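Local coordinates for periplasmic divalent cation tolerance protein (Xylella fastidiosa, PDB 2NUH) that is of uncertain function but probably binds copper ions, as a member of the CutA family linked to divalent cation tolerance, at residues E28-C33 against A64-A69; T53-L58 against H78-P83. All blocks are in the same frame, centred on the assembly; numbering follows the deposited sequence.

Contact 1 (E28-C33 against A64-A69)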
loop_
_atom_site.group_PDB
_atom_site.type_symbol
_atom_site.label_atom_id
_atom_site.label_comp_id
_atom_site.label_asym_id
_atom_site.label_seq_id
_atom_site.Cartn_x
_atom_site.Cartn_y
_atom_site.Cartn_z
ATOM N N GLU A 28 -6.575 -10.403 -5.228
ATOM C CA GLU A 28 -5.977 -10.551 -6.544
ATOM C C GLU A 28 -4.532 -10.984 -6.514
ATOM O O GLU A 28 -3.858 -10.989 -7.541
ATOM C CB GLU A 28 -6.136 -9.273 -7.350
ATOM C CG GLU A 28 -7.595 -8.968 -7.584
ATOM C CD GLU A 28 -7.836 -7.722 -8.371
ATOM O OE1 GLU A 28 -6.867 -7.018 -8.741
ATOM O OE2 GLU A 28 -9.029 -7.438 -8.600
ATOM N N ARG A 29 -4.059 -11.331 -5.318
ATOM C CA ARG A 29 -2.703 -11.831 -5.124
ATOM C C ARG A 29 -1.661 -10.855 -5.652
ATOM O O ARG A 29 -0.672 -11.225 -6.269
ATOM C CB ARG A 29 -2.542 -13.232 -5.722
ATOM C CG ARG A 29 -3.446 -14.230 -5.036
ATOM C CD ARG A 29 -3.201 -15.662 -5.477
ATOM N NE ARG A 29 -4.191 -16.556 -4.874
ATOM C CZ ARG A 29 -4.045 -17.171 -3.703
ATOM N NH1 ARG A 29 -2.939 -17.006 -2.984
ATOM N NH2 ARG A 29 -5.013 -17.957 -3.245
ATOM N N LEU A 30 -1.910 -9.581 -5.396
ATOM C CA LEU A 30 -0.935 -8.551 -5.707
ATOM C C LEU A 30 -0.143 -8.171 -4.478
ATOM O O LEU A 30 0.919 -7.573 -4.579
ATOM C CB LEU A 30 -1.628 -7.321 -6.280
ATOM C CG LEU A 30 -2.433 -7.611 -7.538
ATOM C CD1 LEU A 30 -3.038 -6.330 -8.029
ATOM C CD2 LEU A 30 -1.579 -8.232 -8.633
ATOM N N ALA A 31 -0.689 -8.508 -3.317
ATOM C CA ALA A 31 -0.014 -8.274 -2.055
ATOM C C ALA A 31 -0.379 -9.428 -1.154
ATOM O O ALA A 31 -1.469 -9.972 -1.267
ATOM C CB ALA A 31 -0.474 -6.967 -1.448
ATOM N N ALA A 32 0.541 -9.821 -0.276
ATOM C CA ALA A 32 0.248 -10.891 0.662
ATOM C C ALA A 32 -0.568 -10.364 1.829
ATOM O O ALA A 32 -1.331 -11.081 2.440
ATOM C CB ALA A 32 1.506 -11.492 1.164
ATOM N N CYS A 33 -0.383 -9.096 2.153
ATOM C CA CYS A 33 -1.118 -8.522 3.260
ATOM C C CYS A 33 -1.055 -7.025 3.142
ATOM O O CYS A 33 -0.137 -6.469 2.546
ATOM C CB CYS A 33 -0.580 -9.037 4.608
ATOM S SG CYS A 33 -0.797 -8.004 6.100
ATOM N N ALA A 64 8.869 -8.102 -5.471
ATOM C CA ALA A 64 9.360 -7.324 -6.587
ATOM C C ALA A 64 8.510 -7.548 -7.812
ATOM O O ALA A 64 8.190 -6.603 -8.519
ATOM C CB ALA A 64 10.812 -7.687 -6.893
ATOM N N VAL A 65 8.142 -8.800 -8.069
ATOM C CA VAL A 65 7.443 -9.081 -9.318
ATOM C C VAL A 65 6.016 -8.552 -9.298
ATOM O O VAL A 65 5.384 -8.455 -10.347
ATOM C CB VAL A 65 7.507 -10.563 -9.746
ATOM C CG1 VAL A 65 8.960 -10.994 -9.916
ATOM C CG2 VAL A 65 6.756 -11.461 -8.792
ATOM N N HIS A 66 5.517 -8.189 -8.118
ATOM C CA HIS A 66 4.157 -7.652 -8.026
ATOM C C HIS A 66 4.080 -6.182 -7.680
ATOM O O HIS A 66 2.989 -5.635 -7.622
ATOM C CB HIS A 66 3.325 -8.420 -7.001
ATOM C CG HIS A 66 3.033 -9.821 -7.406
ATOM N ND1 HIS A 66 3.888 -10.864 -7.126
ATOM C CD2 HIS A 66 1.988 -10.355 -8.077
ATOM C CE1 HIS A 66 3.384 -11.984 -7.613
ATOM N NE2 HIS A 66 2.228 -11.705 -8.191
ATOM N N VAL A 67 5.220 -5.545 -7.431
ATOM C CA VAL A 67 5.204 -4.147 -7.020
ATOM C C VAL A 67 4.433 -3.263 -7.991
ATOM O O VAL A 67 3.553 -2.509 -7.578
ATOM C CB VAL A 67 6.624 -3.601 -6.831
ATOM C CG1 VAL A 67 6.623 -2.076 -6.766
ATOM C CG2 VAL A 67 7.227 -4.178 -5.575
ATOM N N ASN A 68 4.751 -3.351 -9.281
ATOM C CA ASN A 68 4.112 -2.474 -10.241
ATOM C C ASN A 68 2.638 -2.762 -10.322
ATOM O O ASN A 68 1.845 -1.841 -10.377
ATOM C CB ASN A 68 4.729 -2.638 -11.617
ATOM C CG ASN A 68 6.142 -2.142 -11.672
ATOM O OD1 ASN A 68 6.671 -1.617 -10.690
ATOM N ND2 ASN A 68 6.779 -2.323 -12.815
ATOM N N ALA A 69 2.272 -4.039 -10.336
ATOM C CA ALA A 69 0.864 -4.392 -10.427
ATOM C C ALA A 69 0.092 -3.929 -9.200
ATOM O O ALA A 69 -1.043 -3.475 -9.296
ATOM C CB ALA A 69 0.701 -5.881 -10.611
HETATM O O HOH W 1 -0.312 -12.831 -8.631
#

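Contact 2 (T53-L58 against H78-P83)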
loop_
_atom_site.group_PDB
_atom_site.type_symbol
_atom_site.label_atom_id
_atom_site.label_comp_id
_atom_site.label_asym_id
_atom_site.label_seq_id
_atom_site.Cartn_x
_atom_site.Cartn_y
_atom_site.Cartn_z
ATOM N N THR A 53 -5.215 16.557 5.668
ATOM C CA THR A 53 -6.290 15.650 5.335
ATOM C C THR A 53 -6.174 14.454 6.246
ATOM O O THR A 53 -5.078 13.957 6.490
ATOM C CB THR A 53 -6.245 15.231 3.849
ATOM O OG1 THR A 53 -7.356 14.377 3.539
ATOM C CG2 THR A 53 -4.960 14.530 3.509
ATOM N N GLN A 54 -7.308 14.007 6.759
ATOM C CA GLN A 54 -7.360 12.800 7.565
ATOM C C GLN A 54 -7.234 11.632 6.622
ATOM O O GLN A 54 -7.856 11.612 5.557
ATOM C CB GLN A 54 -8.685 12.723 8.322
ATOM C CG GLN A 54 -8.892 13.879 9.298
ATOM C CD GLN A 54 -10.250 13.857 9.968
ATOM O OE1 GLN A 54 -11.258 13.511 9.350
ATOM N NE2 GLN A 54 -10.287 14.251 11.236
ATOM N N GLU A 55 -6.410 10.665 6.999
ATOM C CA GLU A 55 -6.149 9.543 6.124
ATOM C C GLU A 55 -5.985 8.263 6.909
ATOM O O GLU A 55 -5.902 8.266 8.133
ATOM C CB GLU A 55 -4.876 9.790 5.320
ATOM C CG GLU A 55 -4.965 10.955 4.378
ATOM C CD GLU A 55 -3.889 10.898 3.341
ATOM O OE1 GLU A 55 -2.706 11.032 3.699
ATOM O OE2 GLU A 55 -4.207 10.657 2.165
ATOM N N ILE A 56 -5.961 7.168 6.169
ATOM C CA ILE A 56 -5.537 5.874 6.668
ATOM C C ILE A 56 -4.227 5.586 5.979
ATOM O O ILE A 56 -4.129 5.726 4.761
ATOM C CB ILE A 56 -6.533 4.785 6.260
ATOM C CG1 ILE A 56 -7.969 5.196 6.623
ATOM C CG2 ILE A 56 -6.137 3.412 6.832
ATOM C CD1 ILE A 56 -8.205 5.363 8.085
ATOM N N GLN A 57 -3.213 5.211 6.748
ATOM C CA GLN A 57 -1.942 4.838 6.177
ATOM C C GLN A 57 -1.979 3.368 5.835
ATOM O O GLN A 57 -2.420 2.552 6.645
ATOM C CB GLN A 57 -0.814 5.133 7.173
ATOM C CG GLN A 57 0.556 4.680 6.694
ATOM C CD GLN A 57 1.097 5.556 5.604
ATOM O OE1 GLN A 57 1.492 5.078 4.529
ATOM N NE2 GLN A 57 1.110 6.840 5.857
ATOM N N LEU A 58 -1.528 3.030 4.632
ATOM C CA LEU A 58 -1.448 1.642 4.229
ATOM C C LEU A 58 -0.013 1.202 4.163
ATOM O O LEU A 58 0.869 1.962 3.748
ATOM C CB LEU A 58 -2.078 1.422 2.853
ATOM C CG LEU A 58 -3.539 1.813 2.679
ATOM C CD1 LEU A 58 -3.908 1.445 1.258
ATOM C CD2 LEU A 58 -4.427 1.079 3.653
ATOM N N HIS A 78 -8.198 3.815 -6.302
ATOM C CA HIS A 78 -7.955 4.876 -5.351
ATOM C C HIS A 78 -8.853 6.074 -5.552
ATOM O O HIS A 78 -9.073 6.488 -6.679
ATOM C CB HIS A 78 -6.519 5.332 -5.444
ATOM C CG HIS A 78 -5.973 5.753 -4.129
ATOM N ND1 HIS A 78 -6.309 6.948 -3.542
ATOM C CD2 HIS A 78 -5.158 5.112 -3.262
ATOM C CE1 HIS A 78 -5.700 7.039 -2.370
ATOM N NE2 HIS A 78 -4.994 5.941 -2.180
ATOM N N PRO A 79 -9.379 6.640 -4.457
ATOM C CA PRO A 79 -10.090 7.902 -4.568
ATOM C C PRO A 79 -9.259 9.030 -5.124
ATOM O O PRO A 79 -9.788 9.921 -5.775
ATOM C CB PRO A 79 -10.428 8.234 -3.115
ATOM C CG PRO A 79 -10.553 6.918 -2.474
ATOM C CD PRO A 79 -9.466 6.087 -3.093
ATOM N N TYR A 80 -7.964 9.029 -4.835
ATOM C CA TYR A 80 -7.136 10.139 -5.252
ATOM C C TYR A 80 -6.652 9.960 -6.670
ATOM O O TYR A 80 -6.324 8.852 -7.092
ATOM C CB TYR A 80 -5.891 10.278 -4.385
ATOM C CG TYR A 80 -6.115 10.459 -2.905
ATOM C CD1 TYR A 80 -7.326 10.896 -2.388
ATOM C CD2 TYR A 80 -5.078 10.203 -2.027
ATOM C CE1 TYR A 80 -7.494 11.057 -1.026
ATOM C CE2 TYR A 80 -5.231 10.364 -0.669
ATOM C CZ TYR A 80 -6.441 10.784 -0.173
ATOM O OH TYR A 80 -6.584 10.937 1.184
ATOM N N ARG A 81 -6.572 11.077 -7.380
ATOM C CA ARG A 81 -5.993 11.089 -8.709
ATOM C C ARG A 81 -4.518 10.732 -8.667
ATOM O O ARG A 81 -4.017 10.063 -9.558
ATOM C CB ARG A 81 -6.200 12.458 -9.361
ATOM C CG ARG A 81 -5.600 12.591 -10.758
ATOM C CD ARG A 81 -6.234 13.722 -11.568
ATOM N NE ARG A 81 -5.379 14.112 -12.691
ATOM C CZ ARG A 81 -5.816 14.531 -13.878
ATOM N NH1 ARG A 81 -7.116 14.610 -14.136
ATOM N NH2 ARG A 81 -4.940 14.857 -14.822
ATOM N N LEU A 82 -3.824 11.196 -7.635
ATOM C CA LEU A 82 -2.412 10.917 -7.520
ATOM C C LEU A 82 -2.143 10.415 -6.110
ATOM O O LEU A 82 -1.853 11.200 -5.214
ATOM C CB LEU A 82 -1.600 12.175 -7.810
ATOM C CG LEU A 82 -0.083 11.988 -7.733
ATOM C CD1 LEU A 82 0.371 10.844 -8.614
ATOM C CD2 LEU A 82 0.613 13.278 -8.113
ATOM N N PRO A 83 -2.270 9.103 -5.902
ATOM C CA PRO A 83 -2.040 8.604 -4.560
ATOM C C PRO A 83 -0.576 8.416 -4.249
ATOM O O PRO A 83 0.252 8.263 -5.139
ATOM C CB PRO A 83 -2.731 7.246 -4.562
ATOM C CG PRO A 83 -2.737 6.811 -5.975
ATOM C CD PRO A 83 -2.645 8.038 -6.847
#

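Contact 1 (E28-C33 against A64-A69)
Leu30 and His66 are where the two backbones draw closest, with Leu30 CA and His66 CA 5.7 Å apart. Segment 28-33 leaves helix 15-27 through a Schellman motif in which Arg29, with positive phi (56°), takes the C-prime position. Its N bonds back to Val26 O and the N of Leu30 to Leu25 O. Segment 64-69 turns off strand 50-63 into helix 67-77. The close approach leaves His66 CB 3.5 Å from Leu30 O, an oxygen hydrogen-bonded to Thr62 OG1.

CG of His66 stands beside its own backbone N (chi1 -68°), which carries the ring to the carbonyl of Arg29, with Arg29 O 3.3 Å from His66 CD2 in an oblique approach. One water joins the two groups, donating to Arg29 O and lying 2.8 Å from His66 NE2. Asn63 OD1 is hydrogen-bonded to ND1, so both ring nitrogens have partners, and histidine suits a place that needs two polar atoms on one flat group.

Leu30 crosses the histidine side chain at about a right angle. Its two methyls touch different parts of Ala69: CD2 meets Ala69 CB at 3.8 Å and CD1 approaches Ala69 O. The small alanine lets the branched leucine lie close to the first turn of the helix. The contact thus joins the end of one helix to the start of the next, as the antiparallel helix pair of a ferredoxin-like fold brings them together.

Contact 2 (T53-L58 against H78-P83)
Tyr80 brings the hydroxyl end and edge of its ring up beside the carboxylate of Glu55, reaching from the loop between helix 67-77 and strand 86-89 to the long strand 50-63 of the ferredoxin-like sheet. The backbones stay well apart here, Glu55 CA and Tyr80 CA being 11.4 Å from each other, so two long side chains must span the gap.

Tyr80 OH donates a short hydrogen bond of 2.6 Å to the anti lone pair of Glu55 OE2, the one turned away from the other carboxylate oxygen. OE2 lies at the edge of the ring, near its plane, also 3.0 Å from Tyr80 CE2. Carboxylate and ring are only 23° from coplanar. Glu55 reaches this position because its chain runs extended beyond CG.

Glutamate is buried at this point, and hydroxyls satisfy it: Thr11 OG1 also binds OE2, and Ser42 OG binds OE1. These partners belong to strands 5-12 and 40-45, so the carboxylate ties the loop to three strands at once. Three hydroxyl partners would help to stabilise a negative charge away from solvent. Tyrosine suits the loop side, since it combines the length to reach the strand with a donor at its far end, while Pro13 touches it as well.

His78 fixes the base of the tyrosine. Its NE2 bonds to the carbonyl oxygen of Thr11, and Pro83 CB sits 3.4 Å above the plane, over the centre of one imidazole face. His78 ND1 accepts the backbone N-H of Tyr80 at 3.0 Å, with the Tyr80 nitrogen just 3° out of the ring plane.

Contacts 1 and 2 lie on opposite sides of the centre of the chain, their own centres about 19 Å apart. They flank helix 67-77: residues 64-69 lead into it and form its first turn, whereas 78-83 follow it, and only contact 2 uses strand 50-63 itself. Contact 1 is a surface contact between helix ends, made by apolar touches and a water-mediated link, with solvent supplying the bridge. Contact 2 is partly buried and joins loop to sheet through a direct tyrosine-carboxylate bond, its carboxylate met by protein hydroxyls. The segments alternate along the chain, so the two contacts interlock in sequence.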